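Local coordinates for protein TqaA (Penicillium aethiopicum, PDB 5DLK) that forms the terminal condensation-like domain of a fungal nonribosomal peptide synthetase, binds phosphopantetheine, and probably catalyses macrocyclization of the finished peptide, at residues Gln89-Thr100 and Gln111-Val119; Ser154-Val162 and Leu172-Gln180. All blocks are in the same frame, centred on the assembly; numbering follows the deposited sequence.

Interaction 1: residues Gln89-Thr100 and Gln111-Val119; sequences QSLVDRHSILRT and QLVLANLDV
Arg99 joins the Leu114 backbone twice: its NH1 donates to Leu114 O (2.8 Å), close to the guanidinium plane, while Leu114 N donates to Arg99 O (2.9 Å). Elsewhere on the guanidinium, NE bonds Val92 O and NH2 bonds Asp93 O, so the cation sits against carbonyls at the C-terminal end of helix 81-94, where the helix dipole would probably favour a positive charge. Ser96 CA lies over one face of the group, and Leu117 CD2 packs on Arg99 CB (3.5 Å). Val119 is held at both main chain and side chain. Its N donates to Gln89 OE1 (2.7 Å), and its CG2 rests on Val92 CB (3.6 Å). The bend of Gln89 at chi2 (72°) turns the amide along the chain beyond the strand, and NE2 reaches Leu117 O (2.9 Å) on a nearly straight line, 169° at the hydrogen, in the plane of the Gln89 amide and in the carbonyl plane of Leu117. NE2 also donates to Asp93 OD1, which fixes the amide's rotation. A leucine in place of Gln89 would probably leave Val119 N and Leu117 O without these mates and let the chain after strand 108-115 drift from the helix. Thr100 faces Val113 as an antiparallel non-hydrogen-bonded pair; its CG2 meets Gln111 CB (3.4 Å), and its OG1 bonds Ser96 O (2.8 Å). A water links OG1 to Gln111 OE1, whose amide also bonds Pro53 and Gln58. Strand 108-115 is central in a three-stranded antiparallel sheet between 47-53, which supplies Glu49 as a salt-bridge partner for Arg99, and 100-105, while helix 186-197 packs on helix 81-94 through Leu91.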
ATOM      1  N   GLN A  89      18.243  13.168   7.917  1.00 27.65           N
ATOM      2  CA  GLN A  89      17.910  13.405   9.312  1.00 31.48           C
ATOM      3  C   GLN A  89      16.630  14.232   9.411  1.00 29.25           C
ATOM      4  O   GLN A  89      15.717  13.891  10.168  1.00 29.05           O
ATOM      5  CB  GLN A  89      19.059  14.112  10.034  1.00 31.82           C
ATOM      6  CG  GLN A  89      18.749  14.459  11.475  1.00 28.86           C
ATOM      7  CD  GLN A  89      18.703  13.251  12.384  1.00 33.60           C
ATOM      8  OE1 GLN A  89      19.672  12.493  12.479  1.00 32.71           O
ATOM      9  NE2 GLN A  89      17.568  13.066  13.072  1.00 31.55           N
ATOM     10  N   SER A  90      16.552  15.303   8.631  1.00 31.76           N
ATOM     11  CA  SER A  90      15.424  16.228   8.730  1.00 31.59           C
ATOM     12  C   SER A  90      14.125  15.590   8.234  1.00 31.29           C
ATOM     13  O   SER A  90      13.042  15.899   8.741  1.00 29.48           O
ATOM     14  CB  SER A  90      15.704  17.511   7.944  1.00 34.38           C
ATOM     15  OG  SER A  90      16.763  18.233   8.550  1.00 39.16           O
ATOM     16  N   LEU A  91      14.237  14.716   7.238  1.00 29.97           N
ATOM     17  CA  LEU A  91      13.067  14.003   6.740  1.00 29.40           C
ATOM     18  C   LEU A  91      12.463  13.124   7.839  1.00 28.52           C
ATOM     19  O   LEU A  91      11.244  13.131   8.055  1.00 28.70           O
ATOM     20  CB  LEU A  91      13.423  13.167   5.515  1.00 27.64           C
ATOM     21  CG  LEU A  91      12.217  12.521   4.822  1.00 27.13           C
ATOM     22  CD1 LEU A  91      11.359  13.565   4.111  1.00 28.94           C
ATOM     23  CD2 LEU A  91      12.686  11.449   3.847  1.00 26.99           C
ATOM     24  N   VAL A  92      13.315  12.393   8.549  1.00 24.96           N
ATOM     25  CA  VAL A  92      12.863  11.511   9.616  1.00 28.14           C
ATOM     26  C   VAL A  92      12.319  12.309  10.810  1.00 30.23           C
ATOM     27  O   VAL A  92      11.328  11.914  11.432  1.00 27.42           O
ATOM     28  CB  VAL A  92      13.990  10.578  10.049  1.00 26.97           C
ATOM     29  CG1 VAL A  92      13.571   9.720  11.230  1.00 27.91           C
ATOM     30  CG2 VAL A  92      14.394   9.703   8.865  1.00 27.14           C
ATOM     31  N   ASP A  93      12.949  13.446  11.113  1.00 29.02           N
ATOM     32  CA  ASP A  93      12.401  14.385  12.092  1.00 26.66           C
ATOM     33  C   ASP A  93      10.952  14.767  11.768  1.00 29.01           C
ATOM     34  O   ASP A  93      10.088  14.792  12.647  1.00 31.37           O
ATOM     35  CB  ASP A  93      13.251  15.665  12.154  1.00 29.17           C
ATOM     36  CG  ASP A  93      14.642  15.428  12.697  1.00 37.19           C
ATOM     37  OD1 ASP A  93      14.867  14.403  13.384  1.00 35.18           O
ATOM     38  OD2 ASP A  93      15.520  16.281  12.442  1.00 40.88           O
ATOM     39  N   ARG A  94      10.700  15.070  10.502  1.00 29.06           N
ATOM     40  CA  ARG A  94       9.402  15.568  10.063  1.00 32.53           C
ATOM     41  C   ARG A  94       8.268  14.531  10.115  1.00 34.17           C
ATOM     42  O   ARG A  94       7.135  14.877  10.453  1.00 29.92           O
ATOM     43  CB  ARG A  94       9.525  16.123   8.639  1.00 27.33           C
ATOM     44  CG  ARG A  94       8.212  16.617   8.032  1.00 31.73           C
ATOM     45  CD  ARG A  94       8.466  17.273   6.687  1.00 31.49           C
ATOM     46  NE  ARG A  94       7.244  17.660   5.984  1.00 35.17           N
ATOM     47  CZ  ARG A  94       6.495  18.716   6.297  1.00 40.22           C
ATOM     48  NH1 ARG A  94       5.403  18.990   5.591  1.00 40.37           N
ATOM     49  NH2 ARG A  94       6.828  19.497   7.323  1.00 38.44           N
ATOM     50  N   HIS A  95       8.558  13.273   9.780  1.00 31.13           N
ATOM     51  CA  HIS A  95       7.490  12.261   9.650  1.00 28.26           C
ATOM     52  C   HIS A  95       7.629  11.122  10.653  1.00 24.58           C
ATOM     53  O   HIS A  95       8.497  10.270  10.502  1.00 27.45           O
ATOM     54  CB  HIS A  95       7.483  11.675   8.235  1.00 28.90           C
ATOM     55  CG  HIS A  95       7.231  12.684   7.155  1.00 29.46           C
ATOM     56  ND1 HIS A  95       5.987  13.225   6.918  1.00 29.45           N
ATOM     57  CD2 HIS A  95       8.058  13.222   6.226  1.00 30.02           C
ATOM     58  CE1 HIS A  95       6.060  14.064   5.901  1.00 30.87           C
ATOM     59  NE2 HIS A  95       7.305  14.080   5.463  1.00 30.82           N
ATOM     60  N   SER A  96       6.759  11.064  11.653  1.00 22.30           N
ATOM     61  CA  SER A  96       6.973  10.108  12.734  1.00 24.25           C
ATOM     62  C   SER A  96       6.864   8.648  12.273  1.00 20.78           C
ATOM     63  O   SER A  96       7.438   7.756  12.903  1.00 22.07           O
ATOM     64  CB  SER A  96       6.000  10.376  13.887  1.00 30.68           C
ATOM     65  OG  SER A  96       4.670  10.061  13.531  1.00 26.71           O
ATOM     66  N   ILE A  97       6.154   8.395  11.169  1.00 19.84           N
ATOM     67  CA  ILE A  97       6.078   7.028  10.658  1.00 20.37           C
ATOM     68  C   ILE A  97       7.476   6.516  10.267  1.00 20.93           C
ATOM     69  O   ILE A  97       7.752   5.327  10.379  1.00 20.93           O
ATOM     70  CB  ILE A  97       5.111   6.914   9.438  1.00 20.08           C
ATOM     71  CG1 ILE A  97       4.851   5.443   9.088  1.00 22.62           C
ATOM     72  CG2 ILE A  97       5.666   7.634   8.227  1.00 19.45           C
ATOM     73  CD1 ILE A  97       4.302   4.636  10.222  1.00 23.00           C
ATOM     74  N   LEU A  98       8.366   7.422   9.853  1.00 20.91           N
ATOM     75  CA  LEU A  98       9.720   7.033   9.455  1.00 21.52           C
ATOM     76  C   LEU A  98      10.615   6.752  10.683  1.00 25.98           C
ATOM     77  O   LEU A  98      11.686   6.155  10.551  1.00 25.56           O
ATOM     78  CB  LEU A  98      10.352   8.112   8.557  1.00 22.79           C
ATOM     79  CG  LEU A  98       9.625   8.504   7.270  1.00 27.33           C
ATOM     80  CD1 LEU A  98      10.395   9.550   6.468  1.00 26.04           C
ATOM     81  CD2 LEU A  98       9.318   7.280   6.403  1.00 24.25           C
ATOM     82  N   ARG A  99      10.174   7.160  11.874  1.00 24.03           N
ATOM     83  CA  ARG A  99      10.900   6.784  13.089  1.00 23.84           C
ATOM     84  C   ARG A  99      10.098   5.809  13.918  1.00 25.10           C
ATOM     85  O   ARG A  99      10.177   5.805  15.148  1.00 27.28           O
ATOM     86  CB  ARG A  99      11.259   8.015  13.929  1.00 26.20           C
ATOM     87  CG  ARG A  99      10.490   9.259  13.604  1.00 26.42           C
ATOM     88  CD  ARG A  99      11.105  10.472  14.314  1.00 32.28           C
ATOM     89  NE  ARG A  99      10.271  11.640  14.091  1.00 28.69           N
ATOM     90  CZ  ARG A  99       9.259  11.981  14.872  1.00 25.76           C
ATOM     91  NH1 ARG A  99       8.980  11.256  15.948  1.00 30.68           N
ATOM     92  NH2 ARG A  99       8.534  13.043  14.580  1.00 28.71           N
ATOM     93  N   THR A 100       9.311   4.979  13.241  1.00 23.14           N
ATOM     94  CA  THR A 100       8.517   3.980  13.930  1.00 20.47           C
ATOM     95  C   THR A 100       9.163   2.595  13.876  1.00 22.70           C
ATOM     96  O   THR A 100       9.676   2.159  12.840  1.00 22.67           O
ATOM     97  CB  THR A 100       7.079   3.933  13.327  1.00 20.36           C
ATOM     98  OG1 THR A 100       6.450   5.197  13.535  1.00 23.19           O
ATOM     99  CG2 THR A 100       6.261   2.887  13.990  1.00 23.56           C
ATOM    100  N   GLN A 111       3.030  -0.383  17.072  1.00 22.55           N
ATOM    101  CA  GLN A 111       4.093   0.463  16.572  1.00 24.33           C
ATOM    102  C   GLN A 111       4.573   1.436  17.665  1.00 24.81           C
ATOM    103  O   GLN A 111       3.783   2.040  18.381  1.00 24.39           O
ATOM    104  CB  GLN A 111       3.646   1.188  15.295  1.00 33.13           C
ATOM    105  CG  GLN A 111       2.450   2.067  15.416  1.00 29.20           C
ATOM    106  CD  GLN A 111       1.765   2.344  14.067  1.00 26.45           C
ATOM    107  OE1 GLN A 111       2.398   2.696  13.071  1.00 21.66           O
ATOM    108  NE2 GLN A 111       0.448   2.232  14.059  1.00 24.89           N
ATOM    109  N   LEU A 112       5.891   1.497  17.826  1.00 26.70           N
ATOM    110  CA  LEU A 112       6.527   2.408  18.773  1.00 25.79           C
ATOM    111  C   LEU A 112       7.059   3.595  17.995  1.00 22.61           C
ATOM    112  O   LEU A 112       7.952   3.444  17.167  1.00 24.35           O
ATOM    113  CB  LEU A 112       7.661   1.707  19.532  1.00 24.82           C
ATOM    114  CG  LEU A 112       7.316   0.660  20.597  1.00 28.58           C
ATOM    115  CD1 LEU A 112       6.806  -0.646  19.993  1.00 32.25           C
ATOM    116  CD2 LEU A 112       8.508   0.392  21.490  1.00 33.46           C
ATOM    117  N   VAL A 113       6.487   4.765  18.237  1.00 23.75           N
ATOM    118  CA  VAL A 113       6.958   5.979  17.608  1.00 24.22           C
ATOM    119  C   VAL A 113       8.116   6.505  18.452  1.00 27.60           C
ATOM    120  O   VAL A 113       7.943   6.796  19.625  1.00 25.19           O
ATOM    121  CB  VAL A 113       5.863   7.041  17.502  1.00 28.65           C
ATOM    122  CG1 VAL A 113       6.367   8.245  16.726  1.00 28.07           C
ATOM    123  CG2 VAL A 113       4.602   6.454  16.831  1.00 24.55           C
ATOM    124  N   LEU A 114       9.291   6.603  17.844  1.00 27.25           N
ATOM    125  CA  LEU A 114      10.474   7.104  18.536  1.00 22.74           C
ATOM    126  C   LEU A 114      10.696   8.592  18.282  1.00 27.14           C
ATOM    127  O   LEU A 114      10.329   9.120  17.235  1.00 25.21           O
ATOM    128  CB  LEU A 114      11.704   6.319  18.093  1.00 27.64           C
ATOM    129  CG  LEU A 114      11.654   4.807  18.305  1.00 22.98           C
ATOM    130  CD1 LEU A 114      13.022   4.154  18.007  1.00 25.63           C
ATOM    131  CD2 LEU A 114      11.175   4.464  19.713  1.00 25.04           C
ATOM    132  N   ALA A 115      11.309   9.263  19.258  1.00 27.45           N
ATOM    133  CA  ALA A 115      11.775  10.631  19.088  1.00 25.45           C
ATOM    134  C   ALA A 115      13.232  10.682  19.552  1.00 26.15           C
ATOM    135  O   ALA A 115      13.770   9.674  20.024  1.00 25.48           O
ATOM    136  CB  ALA A 115      10.911  11.618  19.877  1.00 29.42           C
ATOM    137  N   ASN A 116      13.856  11.848  19.418  1.00 29.94           N
ATOM    138  CA  ASN A 116      15.294  11.983  19.692  1.00 33.97           C
ATOM    139  C   ASN A 116      16.073  10.897  18.956  1.00 37.60           C
ATOM    140  O   ASN A 116      16.966  10.250  19.512  1.00 33.55           O
ATOM    141  CB  ASN A 116      15.564  11.927  21.193  1.00 34.12           C
ATOM    142  CG  ASN A 116      14.926  13.087  21.935  1.00 40.09           C
ATOM    143  OD1 ASN A 116      13.826  12.965  22.481  1.00 41.28           O
ATOM    144  ND2 ASN A 116      15.600  14.234  21.931  1.00 44.03           N
ATOM    145  N   LEU A 117      15.686  10.694  17.698  1.00 34.54           N
ATOM    146  CA  LEU A 117      16.232   9.627  16.877  1.00 37.21           C
ATOM    147  C   LEU A 117      17.291  10.171  15.926  1.00 35.57           C
ATOM    148  O   LEU A 117      16.970  10.920  15.002  1.00 33.12           O
ATOM    149  CB  LEU A 117      15.117   8.932  16.081  1.00 32.92           C
ATOM    150  CG  LEU A 117      15.580   7.628  15.434  1.00 36.20           C
ATOM    151  CD1 LEU A 117      15.870   6.590  16.502  1.00 33.77           C
ATOM    152  CD2 LEU A 117      14.552   7.117  14.451  1.00 35.40           C
ATOM    153  N   ASP A 118      18.546   9.791  16.161  1.00 34.27           N
ATOM    154  CA  ASP A 118      19.639  10.145  15.263  1.00 37.60           C
ATOM    155  C   ASP A 118      19.636   9.253  14.029  1.00 38.43           C
ATOM    156  O   ASP A 118      19.685   8.031  14.139  1.00 40.68           O
ATOM    157  CB  ASP A 118      21.001  10.025  15.961  1.00 43.51           C
ATOM    158  CG  ASP A 118      20.993  10.570  17.376  1.00 52.49           C
ATOM    159  OD1 ASP A 118      20.232  11.521  17.650  1.00 53.82           O
ATOM    160  OD2 ASP A 118      21.754  10.043  18.221  1.00 60.19           O
ATOM    161  N   VAL A 119      19.584   9.866  12.854  1.00 34.13           N
ATOM    162  CA  VAL A 119      19.686   9.113  11.617  1.00 35.10           C
ATOM    163  C   VAL A 119      21.156   8.919  11.246  1.00 35.27           C
ATOM    164  O   VAL A 119      21.889   9.885  11.058  1.00 35.24           O
ATOM    165  CB  VAL A 119      18.939   9.822  10.470  1.00 31.55           C
ATOM    166  CG1 VAL A 119      19.180   9.106   9.149  1.00 28.25           C
ATOM    167  CG2 VAL A 119      17.452   9.896  10.794  1.00 29.17           C
TER
HETATM  168  O   HOH W   1      22.048  12.710  11.972  1.00 42.53           O
HETATM  169  O   HOH W   2      14.402  11.935  13.905  1.00 31.83           O
HETATM  170  O   HOH W   3       3.610   5.489  13.563  1.00 23.33           O

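Interaction 2: residues Ser154-Val162 and Leu172-Gln180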
ATOM      1  N   SER A 154      13.668  -3.550  14.786  1.00 23.95           N
ATOM      2  CA  SER A 154      14.648  -2.709  14.101  1.00 23.63           C
ATOM      3  C   SER A 154      13.930  -1.715  13.197  1.00 28.43           C
ATOM      4  O   SER A 154      12.984  -2.084  12.491  1.00 26.09           O
ATOM      5  CB  SER A 154      15.623  -3.578  13.295  1.00 27.36           C
ATOM      6  OG  SER A 154      16.490  -2.776  12.510  1.00 39.27           O
ATOM      7  N   LEU A 155      14.338  -0.450  13.232  1.00 24.24           N
ATOM      8  CA  LEU A 155      13.697   0.561  12.396  1.00 25.34           C
ATOM      9  C   LEU A 155      13.798   0.183  10.920  1.00 25.09           C
ATOM     10  O   LEU A 155      14.904  -0.004  10.404  1.00 22.99           O
ATOM     11  CB  LEU A 155      14.338   1.925  12.626  1.00 25.27           C
ATOM     12  CG  LEU A 155      14.138   2.457  14.041  1.00 28.85           C
ATOM     13  CD1 LEU A 155      15.299   3.369  14.452  1.00 32.03           C
ATOM     14  CD2 LEU A 155      12.817   3.201  14.129  1.00 23.30           C
ATOM     15  N   PRO A 156      12.649   0.048  10.234  1.00 22.40           N
ATOM     16  CA  PRO A 156      12.779  -0.360   8.828  1.00 22.69           C
ATOM     17  C   PRO A 156      13.314   0.758   7.944  1.00 21.70           C
ATOM     18  O   PRO A 156      13.899   0.450   6.918  1.00 24.53           O
ATOM     19  CB  PRO A 156      11.337  -0.731   8.419  1.00 20.69           C
ATOM     20  CG  PRO A 156      10.646  -1.051   9.715  1.00 19.33           C
ATOM     21  CD  PRO A 156      11.257  -0.061  10.714  1.00 20.15           C
ATOM     22  N   VAL A 157      13.110   2.016   8.327  1.00 19.54           N
ATOM     23  CA  VAL A 157      13.521   3.130   7.475  1.00 17.62           C
ATOM     24  C   VAL A 157      14.987   3.488   7.761  1.00 25.63           C
ATOM     25  O   VAL A 157      15.361   3.831   8.889  1.00 24.72           O
ATOM     26  CB  VAL A 157      12.612   4.355   7.643  1.00 21.03           C
ATOM     27  CG1 VAL A 157      13.241   5.613   7.032  1.00 21.97           C
ATOM     28  CG2 VAL A 157      11.241   4.095   6.971  1.00 18.01           C
ATOM     29  N   ARG A 158      15.812   3.369   6.732  1.00 21.12           N
ATOM     30  CA  ARG A 158      17.244   3.627   6.867  1.00 23.87           C
ATOM     31  C   ARG A 158      17.826   3.959   5.504  1.00 22.75           C
ATOM     32  O   ARG A 158      17.282   3.565   4.465  1.00 20.24           O
ATOM     33  CB  ARG A 158      17.957   2.436   7.504  1.00 24.37           C
ATOM     34  CG  ARG A 158      17.722   1.096   6.829  1.00 25.49           C
ATOM     35  CD  ARG A 158      18.351  -0.019   7.679  1.00 29.65           C
ATOM     36  NE  ARG A 158      17.794   0.006   9.024  1.00 33.18           N
ATOM     37  CZ  ARG A 158      18.423  -0.377  10.131  1.00 40.67           C
ATOM     38  NH1 ARG A 158      19.685  -0.817  10.086  1.00 36.39           N
ATOM     39  NH2 ARG A 158      17.774  -0.307  11.298  1.00 34.73           N
ATOM     40  N   PHE A 159      18.931   4.699   5.515  1.00 23.03           N
ATOM     41  CA  PHE A 159      19.457   5.325   4.308  1.00 20.78           C
ATOM     42  C   PHE A 159      20.855   4.836   3.997  1.00 21.15           C
ATOM     43  O   PHE A 159      21.635   4.553   4.909  1.00 22.70           O
ATOM     44  CB  PHE A 159      19.505   6.852   4.459  1.00 22.76           C
ATOM     45  CG  PHE A 159      18.180   7.485   4.749  1.00 22.13           C
ATOM     46  CD1 PHE A 159      17.678   7.521   6.035  1.00 25.14           C
ATOM     47  CD2 PHE A 159      17.449   8.058   3.723  1.00 23.85           C
ATOM     48  CE1 PHE A 159      16.436   8.121   6.310  1.00 28.18           C
ATOM     49  CE2 PHE A 159      16.206   8.659   3.980  1.00 28.22           C
ATOM     50  CZ  PHE A 159      15.707   8.688   5.275  1.00 26.01           C
ATOM     51  N   THR A 160      21.144   4.735   2.703  1.00 22.20           N
ATOM     52  CA  THR A 160      22.453   4.290   2.218  1.00 25.37           C
ATOM     53  C   THR A 160      22.919   5.287   1.173  1.00 24.01           C
ATOM     54  O   THR A 160      22.137   5.755   0.361  1.00 23.58           O
ATOM     55  CB  THR A 160      22.407   2.866   1.607  1.00 26.10           C
ATOM     56  OG1 THR A 160      21.914   1.929   2.576  1.00 22.51           O
ATOM     57  CG2 THR A 160      23.802   2.416   1.180  1.00 24.67           C
ATOM     58  N   LEU A 161      24.208   5.609   1.192  1.00 24.39           N
ATOM     59  CA  LEU A 161      24.774   6.550   0.238  1.00 23.85           C
ATOM     60  C   LEU A 161      26.033   5.922  -0.334  1.00 27.37           C
ATOM     61  O   LEU A 161      26.984   5.681   0.408  1.00 24.88           O
ATOM     62  CB  LEU A 161      25.091   7.878   0.933  1.00 31.09           C
ATOM     63  CG  LEU A 161      25.391   9.106   0.089  1.00 32.47           C
ATOM     64  CD1 LEU A 161      24.283   9.306  -0.926  1.00 32.71           C
ATOM     65  CD2 LEU A 161      25.499  10.319   1.004  1.00 32.94           C
ATOM     66  N   VAL A 162      26.013   5.609  -1.629  1.00 23.77           N
ATOM     67  CA  VAL A 162      27.116   4.882  -2.263  1.00 28.71           C
ATOM     68  C   VAL A 162      27.754   5.773  -3.322  1.00 29.37           C
ATOM     69  O   VAL A 162      27.092   6.190  -4.267  1.00 25.33           O
ATOM     70  CB  VAL A 162      26.631   3.550  -2.880  1.00 27.49           C
ATOM     71  CG1 VAL A 162      27.772   2.808  -3.542  1.00 25.74           C
ATOM     72  CG2 VAL A 162      26.009   2.669  -1.804  1.00 26.62           C
ATOM     73  N   LEU A 172      21.718   7.229  -3.736  1.00 23.32           N
ATOM     74  CA  LEU A 172      21.099   7.349  -2.427  1.00 23.85           C
ATOM     75  C   LEU A 172      19.956   6.356  -2.374  1.00 21.81           C
ATOM     76  O   LEU A 172      19.145   6.347  -3.292  1.00 22.11           O
ATOM     77  CB  LEU A 172      20.577   8.763  -2.205  1.00 25.24           C
ATOM     78  CG  LEU A 172      19.604   8.978  -1.044  1.00 24.75           C
ATOM     79  CD1 LEU A 172      20.318   8.872   0.285  1.00 25.21           C
ATOM     80  CD2 LEU A 172      18.921  10.321  -1.204  1.00 30.61           C
ATOM     81  N   THR A 173      19.900   5.505  -1.346  1.00 23.72           N
ATOM     82  CA  THR A 173      18.728   4.632  -1.203  1.00 24.02           C
ATOM     83  C   THR A 173      17.993   4.843   0.120  1.00 24.52           C
ATOM     84  O   THR A 173      18.573   5.189   1.158  1.00 22.38           O
ATOM     85  CB  THR A 173      19.094   3.132  -1.357  1.00 20.77           C
ATOM     86  OG1 THR A 173      19.597   2.603  -0.127  1.00 26.61           O
ATOM     87  CG2 THR A 173      20.139   2.937  -2.475  1.00 21.47           C
ATOM     88  N   ILE A 174      16.680   4.653   0.051  1.00 22.04           N
ATOM     89  CA  ILE A 174      15.808   4.773   1.198  1.00 20.35           C
ATOM     90  C   ILE A 174      15.078   3.446   1.331  1.00 22.17           C
ATOM     91  O   ILE A 174      14.332   3.080   0.430  1.00 22.02           O
ATOM     92  CB  ILE A 174      14.804   5.935   1.007  1.00 27.66           C
ATOM     93  CG1 ILE A 174      15.531   7.161   0.434  1.00 27.63           C
ATOM     94  CG2 ILE A 174      14.049   6.234   2.296  1.00 27.31           C
ATOM     95  CD1 ILE A 174      14.616   8.305   0.002  1.00 32.77           C
ATOM     96  N   GLN A 175      15.323   2.714   2.412  1.00 21.96           N
ATOM     97  CA  GLN A 175      14.632   1.449   2.639  1.00 21.07           C
ATOM     98  C   GLN A 175      13.412   1.715   3.504  1.00 21.16           C
ATOM     99  O   GLN A 175      13.421   2.615   4.337  1.00 18.07           O
ATOM    100  CB  GLN A 175      15.556   0.415   3.280  1.00 22.44           C
ATOM    101  CG  GLN A 175      16.635  -0.060   2.322  1.00 22.54           C
ATOM    102  CD  GLN A 175      17.520  -1.125   2.914  1.00 21.72           C
ATOM    103  OE1 GLN A 175      17.321  -1.563   4.050  1.00 23.34           O
ATOM    104  NE2 GLN A 175      18.514  -1.552   2.143  1.00 22.72           N
ATOM    105  N   ILE A 176      12.346   0.953   3.281  1.00 19.57           N
ATOM    106  CA  ILE A 176      11.091   1.254   3.955  1.00 20.21           C
ATOM    107  C   ILE A 176      10.126   0.067   3.814  1.00 19.52           C
ATOM    108  O   ILE A 176      10.084  -0.609   2.782  1.00 18.15           O
ATOM    109  CB  ILE A 176      10.463   2.576   3.397  1.00 19.33           C
ATOM    110  CG1 ILE A 176       9.204   2.985   4.180  1.00 17.99           C
ATOM    111  CG2 ILE A 176      10.215   2.491   1.891  1.00 18.18           C
ATOM    112  CD1 ILE A 176       8.698   4.393   3.831  1.00 21.47           C
ATOM    113  N   SER A 177       9.366  -0.179   4.875  1.00 19.78           N
ATOM    114  CA  SER A 177       8.308  -1.187   4.882  1.00 18.67           C
ATOM    115  C   SER A 177       7.012  -0.569   4.342  1.00 17.79           C
ATOM    116  O   SER A 177       6.717   0.590   4.608  1.00 17.32           O
ATOM    117  CB  SER A 177       8.103  -1.719   6.312  1.00 20.24           C
ATOM    118  OG  SER A 177       6.897  -2.462   6.411  1.00 21.96           O
ATOM    119  N   HIS A 178       6.218  -1.334   3.589  1.00 17.88           N
ATOM    120  CA  HIS A 178       4.967  -0.801   3.047  1.00 14.85           C
ATOM    121  C   HIS A 178       3.961  -0.492   4.180  1.00 16.15           C
ATOM    122  O   HIS A 178       2.958   0.185   3.966  1.00 18.38           O
ATOM    123  CB  HIS A 178       4.396  -1.796   2.009  1.00 17.46           C
ATOM    124  CG  HIS A 178       3.518  -1.184   0.960  1.00 16.78           C
ATOM    125  ND1 HIS A 178       2.741  -0.053   1.177  1.00 18.47           N
ATOM    126  CD2 HIS A 178       3.276  -1.542  -0.323  1.00 18.01           C
ATOM    127  CE1 HIS A 178       2.074   0.243   0.084  1.00 18.89           C
ATOM    128  NE2 HIS A 178       2.368  -0.656  -0.847  1.00 20.84           N
ATOM    129  N   SER A 179       4.259  -0.932   5.402  1.00 18.95           N
ATOM    130  CA  SER A 179       3.472  -0.488   6.555  1.00 17.48           C
ATOM    131  C   SER A 179       3.644   1.010   6.800  1.00 19.47           C
ATOM    132  O   SER A 179       2.927   1.591   7.618  1.00 19.29           O
ATOM    133  CB  SER A 179       3.861  -1.256   7.822  1.00 19.73           C
ATOM    134  OG  SER A 179       5.233  -1.031   8.166  1.00 21.03           O
ATOM    135  N   GLN A 180       4.576   1.633   6.074  1.00 18.48           N
ATOM    136  CA  GLN A 180       4.963   3.022   6.343  1.00 19.61           C
ATOM    137  C   GLN A 180       4.700   3.981   5.188  1.00 18.67           C
ATOM    138  O   GLN A 180       5.044   5.164   5.270  1.00 21.64           O
ATOM    139  CB  GLN A 180       6.465   3.080   6.723  1.00 15.21           C
ATOM    140  CG  GLN A 180       6.806   2.253   7.949  1.00 16.96           C
ATOM    141  CD  GLN A 180       8.316   2.157   8.163  1.00 20.51           C
ATOM    142  OE1 GLN A 180       9.014   1.494   7.399  1.00 18.00           O
ATOM    143  NE2 GLN A 180       8.826   2.852   9.187  1.00 21.65           N
TER
HETATM  144  O   HOH W   4      15.738  -1.440   6.499  1.00 32.28           O
HETATM  145  O   HOH W   5      11.337   3.228  10.691  1.00 20.25           O
HETATM  146  O   HOH W   6      19.189   2.296   2.584  1.00 22.65           O
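Thr160 and Thr173 form an antiparallel hydrogen-bonded pair, with Thr160 N donating to Thr173 O (3.0 Å) and Thr173 N to Thr160 O (2.8 Å). Two residues along, Gln175 N meets Arg158 O almost head-on, at 176° at the hydrogen, but the return bond from Arg158 N is long and weak. CA-H...O contacts supplement these bonds, the straightest from Val157 CA to Gln175 O (3.2 Å). Apolar contacts occupy the face carrying Phe159, Leu161, Leu172 and Ile174. The Phe159 ring lies alongside Ile174, its CE2 touching Ile174 CG2 (3.7 Å), and Cys88 and Val92 of helix 81-94 also cover the ring. The Leu161 side chain passes at an angle to that of Leu172, CD1 nearest to CB, while Val157 CG2 fits against Ile176 CG1 (3.6 Å). Together strands 158-163 and 169-177 make a beta hairpin within a mixed five-stranded sheet of the condensation-type, chloramphenicol acetyltransferase-like fold. The second strand runs into the SHSQWDG sequence from Ser177 to Gly183, the counterpart of the family's HHxxxDG motif; Gly183, a phosphopantetheine-binding residue, lies about 11 Å from the side chain of Ile176, though no cofactor is bound in this model. Polar side chains and waters occupy the opposite face. OG1 of Thr173 stands between its own backbone N and carbonyl carbon (chi1 83°), which brings it against Thr160 CB (3.3 Å), and one water bonds both threonine hydroxyls and Arg158 O; Arg122 is a further partner of Thr160 OG1. Another water donates to Pro156 O and Gln175 OE1, whose amide nitrogen bonds Asp144. Arg158 folds back to hold Leu155 O with both NE and NH2. At the turn beyond the strand, Gln180 OE1 accepts from Ser177 N (3.0 Å) and lies against Pro156 CB and Val157 CG2, while NE2 donates to Ile97 O.

Both contacts are largely buried and their centres lie about 12 Å apart, but they belong to different sheets: interaction 1 fastens the end of helix 81-94 to the chain leaving strand 108-115, and the connection after the helix to that strand of a three-stranded sheet; interaction 2 joins neighbouring strands of a five-stranded one. Helix 81-94 serves both, since Val92 meets Val119 in the first and Phe159 of the second. Side-chain amide and guanidinium groups gripping backbone dominate interaction 1, whose Gln89 end is more exposed; regular strand pairing and apolar packing dominate interaction 2. They touch directly where Ile97 meets Gln180, tying the connection after the helix to the turn leading toward Gly183.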